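Local coordinates for competence protein PILN (Thermus thermophilus, PDB 4BHQ), which probably helps build type IV pili as part of an inner-membrane platform, its periplasmic domain belonging to a family of dimerization domains, at residues Q55-A58 with A59-Q63; R81-E85 with E86-R90. One frame throughout, in Å; residues are numbered along the deposited sequence.

Contact 1 (Q55-A58 with A59-Q63); sequences QYLA and AFINQ
Leu-57 O takes the straightest of four backbone bonds between residues 55-58 and 59-62: Ile-61 N donates to it at 2.9 Å with an N-H...O angle of 169°. Ala-59 N is bound to Gln-55 O at 3.0 Å, Phe-60 N to Tyr-56 O at 2.9 Å and Asn-62 N to Ala-58 O at 2.9 Å, giving each of these carbonyls a donor four residues on. This is the i to i+4 pattern of an alpha-helix, here helix 53-63 of the PilN dimerization domain, which lies between its own strand 73-82 and the second subunit. Ile-61 CG1 lies beside the backbone N (chi1 -65°), which sets it 3.3 Å from Leu-57 O and lets CD1 reach Leu-57 CD1 at 3.8 Å as the two side chains cross. The same Leu-57 CD1 comes obliquely to the Phe-60 ring, 4.4 Å from Phe-60 CD2. Phe-60 itself stacks on Phe-106 of the second subunit, while Leu-57 packs on Leu-57 of that chain. Asn-62 folds its amide back beside Ala-58 O, ND2 3.4 Å away at an angle too poor for a bond; this nitrogen donates instead to Leu-75 O on the neighbouring strand, where Gln-55 NE2 also makes a weak hydrogen bond, to Arg-76 O.

Contact 2 (R81-E85 with E86-R90); sequences RALSE and EEAAR
Arg-81 NH2 serves two carboxylates, donating to Glu-87 OE2 at 2.8 Å and forming a second salt bridge with Glu-105 OE1 on the adjoining strand. Its sister nitrogen NH1 donates to Glu-87 OE1 at 2.9 Å, completing an end-on, two-nitrogen grip with one bond to each carboxylate oxygen. Both oxygens lie close to the guanidinium plane, but the carboxylate is turned 37° against it: OE1 is met on its syn side, whereas NH2 stands above the carboxylate plane at OE2. Glu-87 reaches this far because its CG is anti to the backbone N (chi1 -177°) and the chain runs on extended (chi2 178°), and Arg-81 comes from the opposite direction, straight from CG to NE. Leu-83 CD1 lies over the centre of the guanidinium, 4.0 Å above its plane, while CD2 packs against Ala-88 CB at 4.2 Å. Just before helix 85-93, Ser-84 is the N-cap: its OG accepts from Glu-87 N at 3.0 Å, and its O from Ala-88 N at 3.0 Å. Glu-85 O takes Ala-89 N at 2.8 Å, the next bond along the helix. Glu-87 is thus held at both its backbone N and its carboxylate, tying the first turn of the helix to the end of strand 73-82, and the two carboxylates bound to NH2 would probably stabilise the positive charge of Arg-81.

Contacts 1 and 2 follow each other along the chain, joined through a loop and strand 73-82, which ends in contact 2. The strand packs against helix 53-63 through Leu-75 and Val-78, and the 81-85 segment then leads into helix 85-93. Their centres are 26 Å apart and their nearest atoms about 9 Å, so they do not touch. Both touch the second subunit, contact 1 through more residues; at contact 2 Ala-82 packs on Trp-53 of that subunit. Contact 1 is mostly buried, its centre about 13 Å from the centre of the chain; contact 2 lies farther out, at about 18 Å. A bound magnesium ion lies about 10 Å from the side chain of Gln-55.

Contact 1 (Q55-A58 with A59-Q63)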
loop_
_atom_site.group_PDB
_atom_site.type_symbol
_atom_site.label_atom_id
_atom_site.label_comp_id
_atom_site.label_asym_id
_atom_site.label_seq_id
_atom_site.Cartn_x
_atom_site.Cartn_y
_atom_site.Cartn_z
ATOM N N GLN A 55 2.515 -8.397 5.238
ATOM C CA GLN A 55 1.754 -7.871 6.423
ATOM C C GLN A 55 2.156 -6.419 6.753
ATOM O O GLN A 55 1.311 -5.612 7.144
ATOM C CB GLN A 55 2.014 -8.772 7.676
ATOM C CG GLN A 55 1.104 -10.065 7.690
ATOM C CD GLN A 55 1.367 -10.901 6.455
ATOM O OE1 GLN A 55 2.514 -11.183 6.110
ATOM N NE2 GLN A 55 0.328 -11.231 5.747
ATOM N N TYR A 56 3.443 -6.101 6.638
ATOM C CA TYR A 56 3.911 -4.736 6.907
ATOM C C TYR A 56 3.330 -3.792 5.863
ATOM O O TYR A 56 2.900 -2.689 6.184
ATOM C CB TYR A 56 5.436 -4.649 6.928
ATOM C CG TYR A 56 6.092 -5.219 8.203
ATOM C CD1 TYR A 56 6.024 -4.530 9.415
ATOM C CD2 TYR A 56 6.785 -6.432 8.177
ATOM C CE1 TYR A 56 6.637 -4.973 10.548
ATOM C CE2 TYR A 56 7.425 -6.914 9.289
ATOM C CZ TYR A 56 7.325 -6.191 10.487
ATOM O OH TYR A 56 7.933 -6.672 11.587
ATOM N N LEU A 57 3.378 -4.222 4.589
ATOM C CA LEU A 57 2.749 -3.428 3.510
ATOM C C LEU A 57 1.243 -3.300 3.718
ATOM O O LEU A 57 0.678 -2.172 3.545
ATOM C CB LEU A 57 3.092 -4.084 2.155
ATOM C CG LEU A 57 2.529 -3.463 0.870
ATOM C CD1 LEU A 57 2.899 -1.966 0.848
ATOM C CD2 LEU A 57 3.070 -4.222 -0.374
ATOM N N ALA A 58 0.562 -4.370 4.053
ATOM C CA ALA A 58 -0.917 -4.197 4.323
ATOM C C ALA A 58 -1.142 -3.157 5.436
ATOM O O ALA A 58 -1.996 -2.311 5.321
ATOM C CB ALA A 58 -1.562 -5.575 4.740
ATOM N N ALA A 59 -0.373 -3.268 6.532
ATOM C CA ALA A 59 -0.532 -2.359 7.653
ATOM C C ALA A 59 -0.248 -0.909 7.234
ATOM O O ALA A 59 -0.966 0.006 7.635
ATOM C CB ALA A 59 0.468 -2.741 8.814
ATOM N N PHE A 60 0.807 -0.710 6.460
ATOM C CA PHE A 60 1.139 0.657 5.949
ATOM C C PHE A 60 0.001 1.221 5.142
ATOM O O PHE A 60 -0.435 2.377 5.331
ATOM C CB PHE A 60 2.417 0.575 5.047
ATOM C CG PHE A 60 2.664 1.860 4.264
ATOM C CD1 PHE A 60 3.044 3.052 4.942
ATOM C CD2 PHE A 60 2.403 1.920 2.899
ATOM C CE1 PHE A 60 3.191 4.272 4.219
ATOM C CE2 PHE A 60 2.561 3.108 2.198
ATOM C CZ PHE A 60 2.955 4.290 2.867
ATOM N N ILE A 61 -0.543 0.407 4.220
ATOM C CA ILE A 61 -1.667 0.861 3.406
ATOM C C ILE A 61 -2.901 1.183 4.247
ATOM O O ILE A 61 -3.543 2.197 4.024
ATOM C CB ILE A 61 -2.007 -0.171 2.321
ATOM C CG1 ILE A 61 -0.767 -0.249 1.322
ATOM C CG2 ILE A 61 -3.305 0.295 1.588
ATOM C CD1 ILE A 61 -0.853 -1.402 0.305
ATOM N N ASN A 62 -3.186 0.359 5.256
ATOM C CA ASN A 62 -4.324 0.616 6.104
ATOM C C ASN A 62 -4.148 1.874 6.946
ATOM O O ASN A 62 -5.150 2.438 7.441
ATOM C CB ASN A 62 -4.549 -0.575 7.080
ATOM C CG ASN A 62 -5.032 -1.823 6.385
ATOM O OD1 ASN A 62 -5.514 -1.779 5.232
ATOM N ND2 ASN A 62 -4.837 -2.954 7.029
ATOM N N GLN A 63 -2.884 2.298 7.162
ATOM C CA GLN A 63 -2.638 3.515 7.985
ATOM C C GLN A 63 -2.853 4.839 7.219
ATOM O O GLN A 63 -2.991 5.933 7.815
ATOM C CB GLN A 63 -1.244 3.429 8.588
ATOM C CG GLN A 63 -1.021 4.361 9.761
ATOM C CD GLN A 63 -1.906 4.012 10.964
ATOM O OE1 GLN A 63 -2.380 2.873 11.104
ATOM N NE2 GLN A 63 -2.097 4.979 11.837
#

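Contact 2 (R81-E85 with E86-R90)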
loop_
_atom_site.group_PDB
_atom_site.type_symbol
_atom_site.label_atom_id
_atom_site.label_comp_id
_atom_site.label_asym_id
_atom_site.label_seq_id
_atom_site.Cartn_x
_atom_site.Cartn_y
_atom_site.Cartn_z
ATOM N N ARG A 81 4.595 -9.903 -6.997
ATOM C CA ARG A 81 5.582 -10.712 -7.695
ATOM C C ARG A 81 5.668 -10.247 -9.143
ATOM O O ARG A 81 4.691 -9.779 -9.695
ATOM C CB ARG A 81 5.265 -12.217 -7.628
ATOM C CG ARG A 81 4.073 -12.629 -8.500
ATOM C CD ARG A 81 3.848 -14.159 -8.433
ATOM N NE ARG A 81 2.676 -14.555 -9.177
ATOM C CZ ARG A 81 2.721 -15.188 -10.339
ATOM N NH1 ARG A 81 3.899 -15.540 -10.882
ATOM N NH2 ARG A 81 1.604 -15.437 -10.958
ATOM N N ALA A 82 6.838 -10.418 -9.752
ATOM C CA ALA A 82 6.998 -10.038 -11.182
ATOM C C ALA A 82 6.801 -11.241 -12.054
ATOM O O ALA A 82 7.187 -12.334 -11.713
ATOM C CB ALA A 82 8.367 -9.345 -11.423
ATOM N N LEU A 83 6.152 -11.045 -13.184
ATOM C CA LEU A 83 5.855 -12.177 -14.096
ATOM C C LEU A 83 6.959 -12.319 -15.157
ATOM O O LEU A 83 7.342 -11.340 -15.791
ATOM C CB LEU A 83 4.529 -11.958 -14.792
ATOM C CG LEU A 83 3.255 -12.502 -14.120
ATOM C CD1 LEU A 83 3.041 -11.973 -12.728
ATOM C CD2 LEU A 83 2.048 -12.206 -15.015
ATOM N N SER A 84 7.481 -13.550 -15.320
ATOM C CA SER A 84 8.202 -13.910 -16.561
ATOM C C SER A 84 7.375 -13.545 -17.787
ATOM O O SER A 84 6.111 -13.457 -17.762
ATOM C CB SER A 84 8.476 -15.416 -16.581
ATOM O OG SER A 84 7.275 -16.122 -16.819
ATOM N N GLU A 85 8.070 -13.307 -18.880
ATOM C CA GLU A 85 7.449 -12.934 -20.166
ATOM C C GLU A 85 6.484 -14.034 -20.620
ATOM O O GLU A 85 5.391 -13.755 -21.134
ATOM C CB GLU A 85 8.545 -12.709 -21.214
ATOM C CG GLU A 85 9.575 -11.658 -20.780
ATOM C CD GLU A 85 10.508 -12.089 -19.592
ATOM O OE1 GLU A 85 10.629 -13.316 -19.297
ATOM O OE2 GLU A 85 11.139 -11.190 -18.944
ATOM N N GLU A 86 6.894 -15.276 -20.382
ATOM C CA GLU A 86 6.118 -16.467 -20.742
ATOM C C GLU A 86 4.826 -16.494 -19.981
ATOM O O GLU A 86 3.767 -16.761 -20.553
ATOM C CB GLU A 86 6.896 -17.743 -20.411
ATOM C CG GLU A 86 8.027 -18.072 -21.375
ATOM C CD GLU A 86 9.335 -18.343 -20.664
ATOM O OE1 GLU A 86 9.499 -17.838 -19.541
ATOM O OE2 GLU A 86 10.221 -19.020 -21.232
ATOM N N GLU A 87 4.902 -16.220 -18.676
ATOM C CA GLU A 87 3.691 -16.316 -17.872
ATOM C C GLU A 87 2.732 -15.193 -18.285
ATOM O O GLU A 87 1.507 -15.421 -18.474
ATOM C CB GLU A 87 3.978 -16.372 -16.376
ATOM C CG GLU A 87 2.709 -16.541 -15.546
ATOM C CD GLU A 87 2.993 -16.654 -14.040
ATOM O OE1 GLU A 87 4.154 -16.486 -13.641
ATOM O OE2 GLU A 87 2.068 -16.925 -13.258
ATOM N N ALA A 88 3.293 -14.004 -18.489
ATOM C CA ALA A 88 2.450 -12.877 -18.908
ATOM C C ALA A 88 1.786 -13.173 -20.234
ATOM O O ALA A 88 0.590 -12.897 -20.424
ATOM C CB ALA A 88 3.307 -11.615 -19.027
ATOM N N ALA A 89 2.557 -13.742 -21.175
ATOM C CA ALA A 89 1.978 -14.183 -22.465
ATOM C C ALA A 89 0.836 -15.237 -22.318
ATOM O O ALA A 89 -0.245 -15.055 -22.852
ATOM C CB ALA A 89 3.082 -14.691 -23.370
ATOM N N ARG A 90 1.059 -16.290 -21.530
ATOM C CA ARG A 90 0.002 -17.267 -21.234
ATOM C C ARG A 90 -1.217 -16.685 -20.551
ATOM O O ARG A 90 -2.363 -17.055 -20.892
ATOM C CB ARG A 90 0.533 -18.398 -20.350
ATOM C CG ARG A 90 1.529 -19.332 -21.007
ATOM C CD ARG A 90 1.722 -20.650 -20.223
ATOM N NE ARG A 90 2.177 -20.474 -18.833
ATOM C CZ ARG A 90 3.432 -20.193 -18.475
ATOM N NH1 ARG A 90 4.399 -20.056 -19.394
ATOM N NH2 ARG A 90 3.729 -20.043 -17.188
#